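Local coordinates for DMATS type aromatic prenyltransferase (Streptomyces coelicolor, PDB 6ZS0), which probably transfers a dimethylallyl group to C5 of the indole ring of tryptophan, as an aromatic prenyltransferase of the ABBA-barrel fold, at residues 320-328 against 339-347. Numbering follows the deposited sequence.
Sequences GVGLIAYLA and VTAYLSSEA
Tyr326 and Tyr342 meet on the antiparallel hairpin that supplies the last two strands of the ABBA barrel. Both side chains point into the barrel, but the rings do not stack. Tyr326 presses its CB against CD1 of Tyr342 at 3.8 Å, and its ring swings away. The methyl of Ala328 sits at the edge of the Tyr342 ring, its CB 3.9 Å from CE1. Tyr342 has CG beside its backbone N (chi1 -66°), which lays the ring along the neighbouring strand towards Ala328. On this face Thr340 OG1 hydrogen-bonds to Ser69.

The other face turns to the outer helices. Ile324 and Leu343 lie side by side, CG1 to CD2 3.9 Å, and both touch Leu309 of helix 303-312. The small Ala341 makes a hollow where CD2 of Leu327 rests on its CB.

Ala325 and Tyr326 face Tyr342, consistent with a classic beta bulge. Ala325 N hydrogen-bonds to Tyr342 O, and Tyr342 N hydrogen-bonds to Tyr326 O at 3.0 Å. Tyr326 N, 3.7 Å from Tyr342 O, has no partner.

Beyond the strands, Glu346 crosses Leu323 at about a right angle, with Glu346 CD 3.6 Å from Leu323 CD2. With an alanine in place of Glu346, Leu323 CD2 would probably lose the carboxylate across it, and Arg315 its weak, long ion-pair partner. Ser344 OG donates to Gly322 O at 2.6 Å and touches Ala325 CB at 3.6 Å.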
loop_
_atom_site.group_PDB
_atom_site.type_symbol
_atom_site.label_atom_id
_atom_site.label_comp_id
_atom_site.label_asym_id
_atom_site.label_seq_id
_atom_site.Cartn_x
_atom_site.Cartn_y
_atom_site.Cartn_z
ATOM N N GLY A 320 1.665 -14.485 -16.592
ATOM C CA GLY A 320 2.287 -14.449 -15.265
ATOM C C GLY A 320 1.281 -14.121 -14.188
ATOM O O GLY A 320 0.090 -13.991 -14.490
ATOM N N VAL A 321 1.768 -13.949 -12.978
ATOM C CA VAL A 321 0.910 -13.615 -11.816
ATOM C C VAL A 321 1.637 -12.552 -11.006
ATOM O O VAL A 321 2.870 -12.432 -11.151
ATOM C CB VAL A 321 0.614 -14.883 -11.004
ATOM C CG1 VAL A 321 1.869 -15.420 -10.344
ATOM C CG2 VAL A 321 -0.475 -14.638 -9.986
ATOM N N GLY A 322 0.912 -11.772 -10.218
ATOM C CA GLY A 322 1.511 -10.853 -9.247
ATOM C C GLY A 322 1.434 -9.408 -9.662
ATOM O O GLY A 322 1.638 -8.576 -8.796
ATOM N N LEU A 323 1.131 -9.095 -10.923
ATOM C CA LEU A 323 1.005 -7.678 -11.335
ATOM C C LEU A 323 -0.090 -7.007 -10.511
ATOM O O LEU A 323 0.130 -5.892 -10.030
ATOM C CB LEU A 323 0.730 -7.568 -12.830
ATOM C CG LEU A 323 1.925 -7.926 -13.712
ATOM C CD1 LEU A 323 1.553 -7.846 -15.186
ATOM C CD2 LEU A 323 3.110 -7.037 -13.393
ATOM N N ILE A 324 -1.232 -7.663 -10.331
ATOM C CA ILE A 324 -2.209 -7.210 -9.309
ATOM C C ILE A 324 -1.915 -7.996 -8.035
ATOM O O ILE A 324 -2.210 -9.191 -7.984
ATOM C CB ILE A 324 -3.659 -7.358 -9.777
ATOM C CG1 ILE A 324 -3.925 -6.539 -11.031
ATOM C CG2 ILE A 324 -4.598 -6.983 -8.638
ATOM C CD1 ILE A 324 -5.315 -6.731 -11.610
ATOM N N ALA A 325 -1.315 -7.356 -7.039
ATOM C CA ALA A 325 -0.884 -8.003 -5.787
ATOM C C ALA A 325 -2.071 -8.106 -4.812
ATOM O O ALA A 325 -2.303 -9.180 -4.258
ATOM C CB ALA A 325 0.244 -7.247 -5.173
ATOM N N TYR A 326 -2.769 -7.009 -4.592
ATOM C CA TYR A 326 -3.941 -6.964 -3.693
ATOM C C TYR A 326 -5.087 -6.244 -4.395
ATOM O O TYR A 326 -4.854 -5.355 -5.224
ATOM C CB TYR A 326 -3.665 -6.203 -2.391
ATOM C CG TYR A 326 -2.767 -6.879 -1.390
ATOM C CD1 TYR A 326 -1.404 -6.952 -1.574
ATOM C CD2 TYR A 326 -3.292 -7.439 -0.236
ATOM C CE1 TYR A 326 -0.585 -7.575 -0.637
ATOM C CE2 TYR A 326 -2.495 -8.031 0.721
ATOM C CZ TYR A 326 -1.133 -8.131 0.512
ATOM O OH TYR A 326 -0.356 -8.748 1.472
ATOM N N LEU A 327 -6.292 -6.574 -3.984
ATOM C CA LEU A 327 -7.496 -5.769 -4.211
ATOM C C LEU A 327 -8.039 -5.347 -2.856
ATOM O O LEU A 327 -7.959 -6.116 -1.914
ATOM C CB LEU A 327 -8.545 -6.587 -4.962
ATOM C CG LEU A 327 -8.224 -6.923 -6.413
ATOM C CD1 LEU A 327 -9.324 -7.781 -7.003
ATOM C CD2 LEU A 327 -7.974 -5.686 -7.242
ATOM N N ALA A 328 -8.625 -4.168 -2.768
ATOM C CA ALA A 328 -9.159 -3.659 -1.497
ATOM C C ALA A 328 -10.503 -2.978 -1.754
ATOM O O ALA A 328 -10.667 -2.312 -2.803
ATOM C CB ALA A 328 -8.206 -2.696 -0.833
ATOM N N VAL A 339 -12.671 1.264 -4.547
ATOM C CA VAL A 339 -12.013 -0.036 -4.887
ATOM C C VAL A 339 -10.573 0.264 -5.278
ATOM O O VAL A 339 -10.347 1.148 -6.122
ATOM C CB VAL A 339 -12.751 -0.780 -6.002
ATOM C CG1 VAL A 339 -11.969 -1.983 -6.478
ATOM C CG2 VAL A 339 -14.135 -1.185 -5.541
ATOM N N THR A 340 -9.618 -0.436 -4.704
ATOM C CA THR A 340 -8.190 -0.133 -4.940
ATOM C C THR A 340 -7.493 -1.387 -5.454
ATOM O O THR A 340 -7.726 -2.443 -4.899
ATOM C CB THR A 340 -7.513 0.429 -3.689
ATOM O OG1 THR A 340 -8.230 1.581 -3.233
ATOM C CG2 THR A 340 -6.088 0.848 -3.955
ATOM N N ALA A 341 -6.684 -1.228 -6.506
ATOM C CA ALA A 341 -5.801 -2.273 -7.058
ATOM C C ALA A 341 -4.382 -1.878 -6.720
ATOM O O ALA A 341 -3.987 -0.788 -7.063
ATOM C CB ALA A 341 -6.002 -2.433 -8.551
ATOM N N TYR A 342 -3.668 -2.774 -6.027
ATOM C CA TYR A 342 -2.232 -2.619 -5.717
ATOM C C TYR A 342 -1.459 -3.314 -6.822
ATOM O O TYR A 342 -1.690 -4.524 -7.046
ATOM C CB TYR A 342 -1.935 -3.140 -4.304
ATOM C CG TYR A 342 -2.613 -2.282 -3.281
ATOM C CD1 TYR A 342 -3.955 -2.467 -2.984
ATOM C CD2 TYR A 342 -1.984 -1.183 -2.741
ATOM C CE1 TYR A 342 -4.630 -1.633 -2.113
ATOM C CE2 TYR A 342 -2.643 -0.332 -1.875
ATOM C CZ TYR A 342 -3.973 -0.544 -1.574
ATOM O OH TYR A 342 -4.626 0.313 -0.725
ATOM N N LEU A 343 -0.564 -2.578 -7.469
ATOM C CA LEU A 343 0.118 -3.002 -8.709
ATOM C C LEU A 343 1.618 -3.141 -8.465
ATOM O O LEU A 343 2.274 -2.156 -8.042
ATOM C CB LEU A 343 -0.172 -1.993 -9.817
ATOM C CG LEU A 343 -1.662 -1.745 -10.071
ATOM C CD1 LEU A 343 -1.879 -0.630 -11.098
ATOM C CD2 LEU A 343 -2.384 -3.011 -10.479
ATOM N N SER A 344 2.132 -4.321 -8.765
ATOM C CA SER A 344 3.534 -4.698 -8.542
ATOM C C SER A 344 4.420 -4.058 -9.610
ATOM O O SER A 344 4.095 -4.147 -10.786
ATOM C CB SER A 344 3.663 -6.213 -8.556
ATOM O OG SER A 344 2.937 -6.793 -7.468
ATOM N N SER A 345 5.556 -3.493 -9.231
ATOM C CA SER A 345 6.537 -2.955 -10.194
ATOM C C SER A 345 7.246 -4.092 -10.947
ATOM O O SER A 345 7.464 -3.980 -12.137
ATOM C CB SER A 345 7.497 -2.032 -9.493
ATOM O OG SER A 345 8.599 -1.752 -10.334
ATOM N N GLU A 346 7.622 -5.163 -10.261
ATOM C CA GLU A 346 8.296 -6.357 -10.852
ATOM C C GLU A 346 9.588 -5.929 -11.565
ATOM O O GLU A 346 9.929 -6.492 -12.604
ATOM C CB GLU A 346 7.267 -7.139 -11.685
ATOM C CG GLU A 346 6.190 -7.749 -10.781
ATOM C CD GLU A 346 5.376 -8.910 -11.316
ATOM O OE1 GLU A 346 5.654 -9.355 -12.419
ATOM O OE2 GLU A 346 4.453 -9.353 -10.604
ATOM N N ALA A 347 10.358 -5.048 -10.944
ATOM C CA ALA A 347 11.665 -4.613 -11.468
ATOM C C ALA A 347 12.644 -5.790 -11.480
ATOM O O ALA A 347 13.670 -5.677 -12.203
ATOM C CB ALA A 347 12.219 -3.485 -10.640
#